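Local coordinates for protein DJ-1 homolog D (Arabidopsis thaliana, PDB 4OGG) that belongs to the DJ-1/PfpI family and carries two tandem copies of that family's alpha/beta fold, related to class I glutaminase domains, in a single chain, at residues 35-40 with 70-75; 128-133 with 143-148; 208-213 with 364-369; 352-357 with 370-375. All coordinates share one frame; numbering follows the deposited sequence.

In the fold
The chain holds two DJ-1/PfpI family regions, and each contains two of the contacts. Interactions 1 and 2 belong to the first, in series, with centres about 27 Å apart, and both touch the second subunit. Interactions 3 and 4 belong to the second and cross along the chain, in the order 208-213, 352-357, 364-369, 370-375, the last two being continuous. Their centres are about 11 Å apart and they touch, Pro367 and Gly368 packing on Asp352 and Cys354. Interactions 2 and 4 are farthest apart, about 41 Å between centres, on opposite sides of the chain's centre. Interaction 3, centred about 8 Å from that centre, also meets residues of the first region, consistent with a place where the two regions meet.

Interaction 1: residues 35-40 with 70-75; sequences VCPGKK and ATFDEV
Phe72 packs on the end of strand 30-35 and the start of the turn after it, at Val35, Cys36 and Pro37, and its side chain can be followed outward atom by atom. CB of Phe72 sits 3.4 Å from Cys36 O. CG, held anti to the backbone N (chi1 -173°), lies 3.6 Å from Pro37 CA. CD2 comes to 3.5 Å from Pro37 N, and also meets CG2 of Val35, whose side chain crosses that of Phe72 at about a right angle. CE2 meets Pro37 CD at 4.0 Å. Over the ring face stands Pro37 CB, 4.1 Å from the centroid and 4° off the normal, a well-centred CH-pi contact. The ring also packs on Ser99, Val100 and Leu103 of helix 98-110. The other branch of Val35, CG1, is pressed to 3.4 Å from Ala70 CB, tighter than usual carbon contact, and also touches Val75 CG2. Strand 30-35 is one of the two edge strands of its six-stranded sheet within this chain; beyond it, Cys36 to Lys39 form a type II turn, and Pro37 O bonds to Gln249 of the second subunit. Water 1 accepts from Cys36 N at 2.9 Å and from Phe72 N, with Lys39 O and Ala70 O among its possible acceptors. Water 2 accepts from Asp73 N and donates to Lys39 O. The chemistry is thus split: apolar groups supply the direct contact, whereas the backbone polar atoms are joined through water.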
loop_
_atom_site.group_PDB
_atom_site.type_symbol
_atom_site.label_atom_id
_atom_site.label_comp_id
_atom_site.label_asym_id
_atom_site.label_seq_id
_atom_site.Cartn_x
_atom_site.Cartn_y
_atom_site.Cartn_z
ATOM N N VAL C 35 2.083 -27.816 -4.615
ATOM C CA VAL C 35 3.443 -27.738 -5.133
ATOM C C VAL C 35 3.653 -26.552 -6.071
ATOM O O VAL C 35 2.712 -26.050 -6.684
ATOM C CB VAL C 35 3.809 -29.031 -5.905
ATOM C CG1 VAL C 35 3.722 -30.238 -4.977
ATOM C CG2 VAL C 35 2.873 -29.214 -7.099
ATOM N N CYS C 36 4.903 -26.113 -6.175
ATOM C CA CYS C 36 5.266 -25.015 -7.060
ATOM C C CYS C 36 6.627 -25.368 -7.635
ATOM O O CYS C 36 7.543 -25.709 -6.886
ATOM C CB CYS C 36 5.363 -23.699 -6.291
ATOM S SG CYS C 36 5.955 -22.310 -7.311
ATOM N N PRO C 37 6.779 -25.304 -8.968
ATOM C CA PRO C 37 8.085 -25.643 -9.548
ATOM C C PRO C 37 9.221 -24.848 -8.917
ATOM O O PRO C 37 9.087 -23.655 -8.655
ATOM C CB PRO C 37 7.899 -25.330 -11.035
ATOM C CG PRO C 37 6.832 -24.255 -11.034
ATOM C CD PRO C 37 5.865 -24.776 -9.995
ATOM N N GLY C 38 10.336 -25.523 -8.657
ATOM C CA GLY C 38 11.482 -24.855 -8.068
ATOM C C GLY C 38 11.398 -24.622 -6.572
ATOM O O GLY C 38 12.307 -24.038 -5.984
ATOM N N LYS C 39 10.313 -25.070 -5.944
ATOM C CA LYS C 39 10.147 -24.889 -4.508
ATOM C C LYS C 39 9.872 -26.212 -3.814
ATOM O O LYS C 39 9.414 -27.167 -4.441
ATOM C CB LYS C 39 9.014 -23.897 -4.218
ATOM C CG LYS C 39 9.278 -22.512 -4.784
ATOM C CD LYS C 39 8.328 -21.455 -4.237
ATOM C CE LYS C 39 8.718 -20.081 -4.769
ATOM N NZ LYS C 39 7.953 -18.970 -4.134
ATOM N N LYS C 40 10.153 -26.258 -2.516
ATOM C CA LYS C 40 9.956 -27.470 -1.733
ATOM C C LYS C 40 8.910 -27.262 -0.650
ATOM O O LYS C 40 8.523 -26.129 -0.355
ATOM C CB LYS C 40 11.274 -27.888 -1.076
ATOM C CG LYS C 40 12.464 -27.935 -2.021
ATOM C CD LYS C 40 13.719 -28.422 -1.307
ATOM C CE LYS C 40 14.059 -27.547 -0.109
ATOM N NZ LYS C 40 15.315 -27.994 0.564
ATOM N N ALA C 70 4.104 -29.685 -0.135
ATOM C CA ALA C 70 4.699 -30.745 -0.942
ATOM C C ALA C 70 5.802 -30.209 -1.850
ATOM O O ALA C 70 5.888 -29.005 -2.106
ATOM C CB ALA C 70 3.631 -31.441 -1.765
ATOM N N THR C 71 6.637 -31.117 -2.345
ATOM C CA THR C 71 7.756 -30.753 -3.204
ATOM C C THR C 71 7.519 -31.164 -4.655
ATOM O O THR C 71 7.464 -32.350 -4.982
ATOM C CB THR C 71 9.058 -31.405 -2.686
ATOM O OG1 THR C 71 9.239 -31.062 -1.303
ATOM C CG2 THR C 71 10.263 -30.922 -3.490
ATOM N N PHE C 72 7.393 -30.162 -5.522
ATOM C CA PHE C 72 7.145 -30.361 -6.946
ATOM C C PHE C 72 8.031 -31.428 -7.595
ATOM O O PHE C 72 7.536 -32.329 -8.274
ATOM C CB PHE C 72 7.329 -29.027 -7.683
ATOM C CG PHE C 72 6.941 -29.074 -9.130
ATOM C CD1 PHE C 72 7.800 -29.615 -10.083
ATOM C CD2 PHE C 72 5.698 -28.606 -9.540
ATOM C CE1 PHE C 72 7.424 -29.690 -11.424
ATOM C CE2 PHE C 72 5.311 -28.676 -10.876
ATOM C CZ PHE C 72 6.176 -29.220 -11.821
ATOM N N ASP C 73 9.336 -31.311 -7.379
ATOM C CA ASP C 73 10.320 -32.226 -7.948
ATOM C C ASP C 73 10.175 -33.676 -7.477
ATOM O O ASP C 73 10.726 -34.592 -8.090
ATOM C CB ASP C 73 11.726 -31.702 -7.624
ATOM C CG ASP C 73 12.829 -32.535 -8.250
ATOM O OD1 ASP C 73 12.999 -33.706 -7.849
ATOM O OD2 ASP C 73 13.533 -32.015 -9.143
ATOM N N GLU C 74 9.422 -33.882 -6.402
ATOM C CA GLU C 74 9.227 -35.218 -5.847
ATOM C C GLU C 74 7.816 -35.765 -6.052
ATOM O O GLU C 74 7.444 -36.776 -5.455
ATOM C CB GLU C 74 9.557 -35.201 -4.354
ATOM C CG GLU C 74 11.036 -35.033 -4.054
ATOM C CD GLU C 74 11.299 -34.651 -2.611
ATOM O OE1 GLU C 74 10.600 -35.170 -1.716
ATOM O OE2 GLU C 74 12.213 -33.837 -2.371
ATOM N N VAL C 75 7.044 -35.103 -6.906
ATOM C CA VAL C 75 5.670 -35.511 -7.184
ATOM C C VAL C 75 5.538 -36.830 -7.942
ATOM O O VAL C 75 6.207 -37.054 -8.950
ATOM C CB VAL C 75 4.923 -34.421 -7.994
ATOM C CG1 VAL C 75 3.570 -34.944 -8.458
ATOM C CG2 VAL C 75 4.741 -33.178 -7.140
HETATM O O HOH W 1 6.738 -27.553 -4.408
HETATM O O HOH W 2 10.641 -28.960 -6.235
#

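Interaction 2: residues 128-133 with 143-148; sequences DTVNGR and PSLVAA
The flat amide of Asn131 has Ala148 O over one face, 4.0 Å from its CG, while the carboxylate of Asp128 turns OD1 toward a water that Ala148 O shares. That water, water 3, stands well away from the carboxylate plane, about 43° out of it. It donates to Asp128 OD1 at 2.7 Å and to Ala148 O at 2.9 Å, and accepts from Val130 N, so three bonds fix it between the segments. Ala148 O is also approached by Asn131 CA at 3.6 Å, a CA-H...O contact with an angle of 125° at the hydrogen. A helix cap and a turn shape this corner of the alpha/beta fold: a Schellman motif ends helix 121-126, with Asp128 at positive phi, and a type II turn runs from Val130 to Arg133, closed by Arg133 N to Val130 O, before the short strand 134-135. Across from them, helix 142-147 ends at Ala147, and Ala148 is the first residue beyond it. The apolar part is carried by Val130. Its CG2, wedged between the backbone N and the carbonyl carbon (chi1 -57°), touches Ala148 CB at 3.6 Å; its CG1 meets Leu145 CD2 at 4.0 Å, the two side chains crossing nearly at right angles. Leu124 of helix 121-126 and Ala150 also pack on Val130, and Leu340 of the second subunit lies against Ala148.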
loop_
_atom_site.group_PDB
_atom_site.type_symbol
_atom_site.label_atom_id
_atom_site.label_comp_id
_atom_site.label_asym_id
_atom_site.label_seq_id
_atom_site.Cartn_x
_atom_site.Cartn_y
_atom_site.Cartn_z
ATOM N N ASP C 128 -1.579 -28.087 -24.638
ATOM C CA ASP C 128 -2.334 -28.529 -25.809
ATOM C C ASP C 128 -3.281 -29.663 -25.429
ATOM O O ASP C 128 -3.310 -30.713 -26.075
ATOM C CB ASP C 128 -1.370 -28.978 -26.912
ATOM C CG ASP C 128 -2.078 -29.299 -28.217
ATOM O OD1 ASP C 128 -2.999 -28.548 -28.600
ATOM O OD2 ASP C 128 -1.698 -30.296 -28.868
ATOM N N THR C 129 -4.062 -29.440 -24.378
ATOM C CA THR C 129 -5.001 -30.445 -23.900
ATOM C C THR C 129 -6.457 -29.992 -23.953
ATOM O O THR C 129 -7.307 -30.563 -23.270
ATOM C CB THR C 129 -4.674 -30.853 -22.447
ATOM O OG1 THR C 129 -4.768 -29.704 -21.592
ATOM C CG2 THR C 129 -3.266 -31.427 -22.357
ATOM N N VAL C 130 -6.751 -28.979 -24.765
ATOM C CA VAL C 130 -8.120 -28.475 -24.866
ATOM C C VAL C 130 -8.708 -28.585 -26.269
ATOM O O VAL C 130 -9.839 -28.162 -26.506
ATOM C CB VAL C 130 -8.207 -26.993 -24.435
ATOM C CG1 VAL C 130 -7.684 -26.830 -23.014
ATOM C CG2 VAL C 130 -7.422 -26.121 -25.406
ATOM N N ASN C 131 -7.943 -29.154 -27.194
ATOM C CA ASN C 131 -8.395 -29.295 -28.573
ATOM C C ASN C 131 -9.726 -30.043 -28.623
ATOM O O ASN C 131 -9.809 -31.196 -28.211
ATOM C CB ASN C 131 -7.350 -30.050 -29.394
ATOM C CG ASN C 131 -7.453 -29.760 -30.882
ATOM O OD1 ASN C 131 -8.541 -29.539 -31.413
ATOM N ND2 ASN C 131 -6.313 -29.774 -31.566
ATOM N N GLY C 132 -10.761 -29.372 -29.121
ATOM C CA GLY C 132 -12.074 -29.986 -29.228
ATOM C C GLY C 132 -12.817 -30.162 -27.915
ATOM O O GLY C 132 -13.865 -30.810 -27.874
ATOM N N ARG C 133 -12.286 -29.582 -26.843
ATOM C CA ARG C 133 -12.899 -29.686 -25.522
ATOM C C ARG C 133 -13.729 -28.455 -25.175
ATOM O O ARG C 133 -13.305 -27.324 -25.414
ATOM C CB ARG C 133 -11.811 -29.863 -24.457
ATOM C CG ARG C 133 -11.011 -31.149 -24.578
ATOM C CD ARG C 133 -11.773 -32.320 -23.988
ATOM N NE ARG C 133 -11.403 -32.590 -22.602
ATOM C CZ ARG C 133 -10.208 -33.028 -22.222
ATOM N NH1 ARG C 133 -9.259 -33.246 -23.124
ATOM N NH2 ARG C 133 -9.963 -33.258 -20.939
ATOM N N PRO C 143 -9.399 -16.068 -26.276
ATOM C CA PRO C 143 -8.619 -16.114 -27.515
ATOM C C PRO C 143 -7.576 -17.228 -27.559
ATOM O O PRO C 143 -7.467 -17.933 -28.558
ATOM C CB PRO C 143 -7.999 -14.723 -27.575
ATOM C CG PRO C 143 -9.079 -13.877 -26.987
ATOM C CD PRO C 143 -9.489 -14.685 -25.773
ATOM N N SER C 144 -6.811 -17.390 -26.481
ATOM C CA SER C 144 -5.789 -18.432 -26.453
ATOM C C SER C 144 -6.407 -19.825 -26.516
ATOM O O SER C 144 -5.890 -20.710 -27.195
ATOM C CB SER C 144 -4.923 -18.313 -25.196
ATOM O OG SER C 144 -5.654 -18.644 -24.033
ATOM N N LEU C 145 -7.515 -20.022 -25.810
ATOM C CA LEU C 145 -8.167 -21.328 -25.815
ATOM C C LEU C 145 -8.741 -21.641 -27.195
ATOM O O LEU C 145 -8.659 -22.774 -27.670
ATOM C CB LEU C 145 -9.266 -21.377 -24.749
ATOM C CG LEU C 145 -8.737 -21.486 -23.312
ATOM C CD1 LEU C 145 -9.877 -21.389 -22.315
ATOM C CD2 LEU C 145 -8.003 -22.812 -23.146
ATOM N N VAL C 146 -9.322 -20.632 -27.833
ATOM C CA VAL C 146 -9.881 -20.812 -29.165
ATOM C C VAL C 146 -8.738 -21.174 -30.110
ATOM O O VAL C 146 -8.865 -22.068 -30.944
ATOM C CB VAL C 146 -10.574 -19.516 -29.651
ATOM C CG1 VAL C 146 -10.920 -19.625 -31.131
ATOM C CG2 VAL C 146 -11.834 -19.276 -28.832
ATOM N N ALA C 147 -7.616 -20.477 -29.961
ATOM C CA ALA C 147 -6.446 -20.725 -30.798
ATOM C C ALA C 147 -5.928 -22.146 -30.601
ATOM O O ALA C 147 -5.353 -22.740 -31.518
ATOM C CB ALA C 147 -5.349 -19.723 -30.469
ATOM N N ALA C 148 -6.139 -22.685 -29.403
ATOM C CA ALA C 148 -5.688 -24.033 -29.075
ATOM C C ALA C 148 -6.705 -25.103 -29.469
ATOM O O ALA C 148 -6.558 -26.270 -29.101
ATOM C CB ALA C 148 -5.372 -24.131 -27.585
HETATM O O HOH W 3 -5.213 -27.971 -27.162
#

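Interaction 3: residues 208-213 with 364-369; sequences DYEVKV and AAWPGH
Glu210 and Trp366 bring their CA atoms to 5.8 Å where the first turns of helix 208-221 face the loop 364-369. In that loop a short 3-10 turn at 366-367 leads to Gly368, the N-cap of helix 369-380, so the contact joins two helix starts within the second DJ-1/PfpI family region. The backbone bonds Val213 N to Tyr209 O and Gly368 N to Ala365 O hold the helix turn and the 3-10 turn in shape. Tyr209 presents its ring edge to the face of Trp366 in a T-shaped pair, with centroids 4.9 Å apart and planes at 81°. CD2 of Tyr209 makes the closest approach, 3.4 Å from Trp366 CD2. The indole is placed there by a chi1 of 49°, which sets its CG between the backbone N and the carbonyl carbon, and Pro367 CD lies over the rim of the opposite face. The outer ends of both rings have polar partners elsewhere, Asp15 for Tyr209 OH and His243 O for Trp366 NE1, and His64 touches both rings. Asp15 and His64 fall in the first family region, consistent with the pair lying where the two regions meet. Glu210 stretches past Trp366 so that water 4 donates to its OE1 at 3.0 Å and accepts from Trp366 N. His369 is inserted beside the helix: ND1 meets Val213 CB at 3.5 Å while bonded to Gln23 OE1, and CE1 lies 3.4 Å from Tyr209 O. At the ring edge, the buried NE2 of His369 has no polar partner in the model and faces Glu210 CA at 3.4 Å.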
loop_
_atom_site.group_PDB
_atom_site.type_symbol
_atom_site.label_atom_id
_atom_site.label_comp_id
_atom_site.label_asym_id
_atom_site.label_seq_id
_atom_site.Cartn_x
_atom_site.Cartn_y
_atom_site.Cartn_z
ATOM N N ASP C 208 -10.429 -11.978 5.548
ATOM C CA ASP C 208 -10.578 -12.380 4.147
ATOM C C ASP C 208 -10.861 -13.874 3.922
ATOM O O ASP C 208 -11.828 -14.234 3.248
ATOM C CB ASP C 208 -9.303 -11.944 3.407
ATOM C CG ASP C 208 -9.264 -12.382 1.959
ATOM O OD1 ASP C 208 -9.750 -11.631 1.078
ATOM O OD2 ASP C 208 -8.725 -13.483 1.705
ATOM N N TYR C 209 -10.019 -14.742 4.469
ATOM C CA TYR C 209 -10.222 -16.183 4.314
ATOM C C TYR C 209 -11.396 -16.695 5.139
ATOM O O TYR C 209 -12.175 -17.528 4.684
ATOM C CB TYR C 209 -9.009 -16.978 4.800
ATOM C CG TYR C 209 -7.777 -17.017 3.937
ATOM C CD1 TYR C 209 -7.836 -16.876 2.550
ATOM C CD2 TYR C 209 -6.547 -17.321 4.516
ATOM C CE1 TYR C 209 -6.685 -17.047 1.765
ATOM C CE2 TYR C 209 -5.416 -17.496 3.754
ATOM C CZ TYR C 209 -5.481 -17.362 2.385
ATOM O OH TYR C 209 -4.332 -17.560 1.661
ATOM N N GLU C 210 -11.493 -16.203 6.369
ATOM C CA GLU C 210 -12.510 -16.662 7.306
ATOM C C GLU C 210 -13.957 -16.461 6.909
ATOM O O GLU C 210 -14.844 -17.131 7.443
ATOM C CB GLU C 210 -12.208 -16.075 8.681
ATOM C CG GLU C 210 -10.807 -16.478 9.109
ATOM C CD GLU C 210 -10.346 -15.830 10.387
ATOM O OE1 GLU C 210 -9.133 -15.919 10.670
ATOM O OE2 GLU C 210 -11.184 -15.241 11.101
ATOM N N VAL C 211 -14.210 -15.550 5.981
ATOM C CA VAL C 211 -15.574 -15.378 5.511
ATOM C C VAL C 211 -15.736 -16.185 4.220
ATOM O O VAL C 211 -16.648 -16.999 4.100
ATOM C CB VAL C 211 -15.931 -13.889 5.231
ATOM C CG1 VAL C 211 -14.938 -13.269 4.257
ATOM C CG2 VAL C 211 -17.354 -13.799 4.667
ATOM N N LYS C 212 -14.817 -15.995 3.277
ATOM C CA LYS C 212 -14.910 -16.661 1.984
ATOM C C LYS C 212 -14.794 -18.179 1.987
ATOM O O LYS C 212 -15.586 -18.859 1.335
ATOM C CB LYS C 212 -13.867 -16.093 1.017
ATOM C CG LYS C 212 -14.236 -16.279 -0.459
ATOM C CD LYS C 212 -15.355 -15.319 -0.870
ATOM C CE LYS C 212 -15.570 -15.311 -2.380
ATOM N NZ LYS C 212 -16.595 -14.308 -2.805
ATOM N N VAL C 213 -13.814 -18.715 2.703
ATOM C CA VAL C 213 -13.630 -20.160 2.712
ATOM C C VAL C 213 -14.820 -20.934 3.275
ATOM O O VAL C 213 -15.357 -21.817 2.603
ATOM C CB VAL C 213 -12.332 -20.557 3.452
ATOM C CG1 VAL C 213 -12.177 -22.075 3.461
ATOM C CG2 VAL C 213 -11.133 -19.926 2.748
ATOM N N ALA C 364 -9.610 -21.414 15.857
ATOM C CA ALA C 364 -8.728 -20.369 16.362
ATOM C C ALA C 364 -8.239 -19.376 15.313
ATOM O O ALA C 364 -8.051 -18.197 15.613
ATOM C CB ALA C 364 -7.529 -21.007 17.049
ATOM N N ALA C 365 -8.025 -19.850 14.093
ATOM C CA ALA C 365 -7.522 -18.996 13.016
ATOM C C ALA C 365 -7.804 -19.651 11.671
ATOM O O ALA C 365 -8.224 -20.808 11.623
ATOM C CB ALA C 365 -6.025 -18.782 13.193
ATOM N N TRP C 366 -7.546 -18.942 10.575
ATOM C CA TRP C 366 -7.842 -19.519 9.268
ATOM C C TRP C 366 -7.182 -20.850 8.913
ATOM O O TRP C 366 -7.709 -21.591 8.088
ATOM C CB TRP C 366 -7.631 -18.504 8.125
ATOM C CG TRP C 366 -6.345 -17.733 8.095
ATOM C CD1 TRP C 366 -6.160 -16.436 8.494
ATOM C CD2 TRP C 366 -5.103 -18.153 7.514
ATOM N NE1 TRP C 366 -4.885 -16.020 8.186
ATOM C CE2 TRP C 366 -4.214 -17.052 7.587
ATOM C CE3 TRP C 366 -4.654 -19.349 6.934
ATOM C CZ2 TRP C 366 -2.904 -17.114 7.101
ATOM C CZ3 TRP C 366 -3.350 -19.409 6.449
ATOM C CH2 TRP C 366 -2.491 -18.297 6.537
ATOM N N PRO C 367 -6.027 -21.177 9.520
ATOM C CA PRO C 367 -5.432 -22.469 9.159
ATOM C C PRO C 367 -6.340 -23.636 9.555
ATOM O O PRO C 367 -6.202 -24.746 9.040
ATOM C CB PRO C 367 -4.124 -22.479 9.946
ATOM C CG PRO C 367 -3.749 -21.027 9.989
ATOM C CD PRO C 367 -5.076 -20.355 10.290
ATOM N N GLY C 368 -7.270 -23.376 10.470
ATOM C CA GLY C 368 -8.170 -24.421 10.934
ATOM C C GLY C 368 -9.480 -24.621 10.186
ATOM O O GLY C 368 -10.354 -25.347 10.661
ATOM N N HIS C 369 -9.624 -24.009 9.016
ATOM C CA HIS C 369 -10.862 -24.147 8.250
ATOM C C HIS C 369 -11.279 -25.577 7.895
ATOM O O HIS C 369 -12.469 -25.892 7.898
ATOM C CB HIS C 369 -10.792 -23.288 6.985
ATOM C CG HIS C 369 -10.952 -21.824 7.253
ATOM N ND1 HIS C 369 -10.447 -20.853 6.418
ATOM C CD2 HIS C 369 -11.561 -21.166 8.269
ATOM C CE1 HIS C 369 -10.734 -19.660 6.908
ATOM N NE2 HIS C 369 -11.410 -19.822 8.031
HETATM O O HOH W 4 -6.340 -16.243 11.617
#

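Interaction 4: residues 352-357 with 370-375; sequences DRCFTD and PEFVSQ
Cys354 fills the tight part of the contact, its side chain pointing at the helix between Glu371, Phe372 and Gln375. With chi1 at -74° the sulfur is anti to the carbonyl carbon and reaches the helix backbone, 3.5 Å from Phe372 N. It also lies at the edge of the Phe372 ring, 5.5 Å from the centroid and 78° off the normal, a Cys sulfur-aromatic contact made beside the ring rather than over it. The backbone of Cys354 is held as well: its N donates to Glu371 OE2 at 3.0 Å with a fairly straight angle of 162°, coming from above the carboxylate plane. The extended chain of Glu371 carries the carboxylate far enough out for this bond, and its CB packs on Cys354 CB at 3.8 Å.

Toward the two ends the joint is wetter. Water 5 donates to Asp352 O and accepts from Glu371 N, while water 6 links Thr356 OG1 to Gln375 O, to which it donates at 2.7 Å. The weak, short bond from Gln375 NE2 to Thr356 OG1 is doubtful, since the modelled amide orientation also sets OE1 2.9 Å from Cys354 O, another acceptor, and NE2 against Thr356 N, another donor.

Strand 355-357 is one of the two edge strands of its six-stranded sheet within this chain, antiparallel to 360-362, whose Val361 touches Thr356, Phe372 and Gln375. Helix 369-380 lies against this margin, with Phe372 and Val373 also meeting helix 208-221, and Pro370 and Val373 packed on helix 15-27.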
loop_
_atom_site.group_PDB
_atom_site.type_symbol
_atom_site.label_atom_id
_atom_site.label_comp_id
_atom_site.label_asym_id
_atom_site.label_seq_id
_atom_site.Cartn_x
_atom_site.Cartn_y
_atom_site.Cartn_z
ATOM N N ASP C 352 -4.439 -25.140 13.762
ATOM C CA ASP C 352 -5.479 -25.546 12.822
ATOM C C ASP C 352 -6.478 -26.531 13.428
ATOM O O ASP C 352 -7.327 -27.082 12.723
ATOM C CB ASP C 352 -4.844 -26.149 11.565
ATOM C CG ASP C 352 -4.092 -27.433 11.849
ATOM O OD1 ASP C 352 -3.350 -27.483 12.853
ATOM O OD2 ASP C 352 -4.232 -28.390 11.060
ATOM N N ARG C 353 -6.378 -26.743 14.735
ATOM C CA ARG C 353 -7.278 -27.651 15.434
ATOM C C ARG C 353 -8.575 -26.938 15.815
ATOM O O ARG C 353 -8.566 -25.764 16.192
ATOM C CB ARG C 353 -6.593 -28.198 16.693
ATOM C CG ARG C 353 -7.475 -29.094 17.552
ATOM C CD ARG C 353 -6.835 -29.372 18.910
ATOM N NE ARG C 353 -5.669 -30.246 18.833
ATOM C CZ ARG C 353 -5.715 -31.516 18.444
ATOM N NH1 ARG C 353 -6.872 -32.062 18.095
ATOM N NH2 ARG C 353 -4.604 -32.242 18.410
ATOM N N CYS C 354 -9.695 -27.645 15.692
ATOM C CA CYS C 354 -10.996 -27.092 16.054
ATOM C C CYS C 354 -11.666 -28.013 17.062
ATOM O O CYS C 354 -11.313 -29.188 17.172
ATOM C CB CYS C 354 -11.891 -26.929 14.824
ATOM S SG CYS C 354 -11.418 -25.544 13.767
ATOM N N PHE C 355 -12.635 -27.476 17.792
ATOM C CA PHE C 355 -13.330 -28.250 18.810
ATOM C C PHE C 355 -14.841 -28.171 18.669
ATOM O O PHE C 355 -15.390 -27.182 18.181
ATOM C CB PHE C 355 -12.935 -27.743 20.199
ATOM C CG PHE C 355 -11.461 -27.816 20.483
ATOM C CD1 PHE C 355 -10.871 -29.011 20.878
ATOM C CD2 PHE C 355 -10.665 -26.681 20.371
ATOM C CE1 PHE C 355 -9.508 -29.077 21.161
ATOM C CE2 PHE C 355 -9.302 -26.733 20.650
ATOM C CZ PHE C 355 -8.722 -27.934 21.048
ATOM N N THR C 356 -15.509 -29.230 19.110
ATOM C CA THR C 356 -16.961 -29.291 19.075
ATOM C C THR C 356 -17.468 -29.527 20.493
ATOM O O THR C 356 -17.050 -30.472 21.163
ATOM C CB THR C 356 -17.466 -30.437 18.168
ATOM O OG1 THR C 356 -17.151 -30.144 16.799
ATOM C CG2 THR C 356 -18.976 -30.608 18.313
ATOM N N ASP C 357 -18.356 -28.649 20.946
ATOM C CA ASP C 357 -18.948 -28.753 22.273
ATOM C C ASP C 357 -20.447 -28.642 22.074
ATOM O O ASP C 357 -20.993 -27.542 21.984
ATOM C CB ASP C 357 -18.452 -27.625 23.186
ATOM C CG ASP C 357 -19.139 -27.628 24.544
ATOM O OD1 ASP C 357 -19.208 -28.704 25.176
ATOM O OD2 ASP C 357 -19.606 -26.553 24.983
ATOM N N PRO C 370 -10.315 -26.463 7.582
ATOM C CA PRO C 370 -10.715 -27.833 7.245
ATOM C C PRO C 370 -11.512 -28.485 8.372
ATOM O O PRO C 370 -12.595 -29.019 8.141
ATOM C CB PRO C 370 -9.380 -28.525 6.989
ATOM C CG PRO C 370 -8.560 -27.414 6.393
ATOM C CD PRO C 370 -8.880 -26.257 7.313
ATOM N N GLU C 371 -10.983 -28.432 9.592
ATOM C CA GLU C 371 -11.681 -29.023 10.728
ATOM C C GLU C 371 -12.910 -28.200 11.087
ATOM O O GLU C 371 -13.922 -28.746 11.529
ATOM C CB GLU C 371 -10.749 -29.140 11.937
ATOM C CG GLU C 371 -9.595 -30.114 11.722
ATOM C CD GLU C 371 -8.916 -30.526 13.017
ATOM O OE1 GLU C 371 -7.894 -31.243 12.948
ATOM O OE2 GLU C 371 -9.405 -30.144 14.104
ATOM N N PHE C 372 -12.823 -26.889 10.888
ATOM C CA PHE C 372 -13.936 -25.987 11.176
ATOM C C PHE C 372 -15.151 -26.410 10.349
ATOM O O PHE C 372 -16.233 -26.657 10.886
ATOM C CB PHE C 372 -13.543 -24.546 10.822
ATOM C CG PHE C 372 -14.555 -23.506 11.238
ATOM C CD1 PHE C 372 -14.839 -23.286 12.584
ATOM C CD2 PHE C 372 -15.183 -22.709 10.283
ATOM C CE1 PHE C 372 -15.729 -22.288 12.973
ATOM C CE2 PHE C 372 -16.077 -21.707 10.658
ATOM C CZ PHE C 372 -16.350 -21.494 12.009
ATOM N N VAL C 373 -14.963 -26.496 9.037
ATOM C CA VAL C 373 -16.041 -26.884 8.137
ATOM C C VAL C 373 -16.442 -28.342 8.358
ATOM O O VAL C 373 -17.628 -28.672 8.374
ATOM C CB VAL C 373 -15.625 -26.685 6.663
ATOM C CG1 VAL C 373 -16.728 -27.172 5.735
ATOM C CG2 VAL C 373 -15.334 -25.212 6.405
ATOM N N SER C 374 -15.449 -29.207 8.541
ATOM C CA SER C 374 -15.703 -30.632 8.755
ATOM C C SER C 374 -16.567 -30.882 9.992
ATOM O O SER C 374 -17.526 -31.656 9.948
ATOM C CB SER C 374 -14.375 -31.386 8.897
ATOM O OG SER C 374 -14.589 -32.776 9.080
ATOM N N GLN C 375 -16.231 -30.227 11.097
ATOM C CA GLN C 375 -16.991 -30.411 12.326
ATOM C C GLN C 375 -18.385 -29.800 12.234
ATOM O O GLN C 375 -19.324 -30.300 12.849
ATOM C CB GLN C 375 -16.211 -29.851 13.518
ATOM C CG GLN C 375 -14.887 -30.587 13.720
ATOM C CD GLN C 375 -14.130 -30.168 14.966
ATOM O OE1 GLN C 375 -12.934 -30.438 15.090
ATOM N NE2 GLN C 375 -14.820 -29.524 15.901
HETATM O O HOH W 5 -8.049 -27.834 10.253
HETATM O O HOH W 6 -18.721 -31.763 15.067
#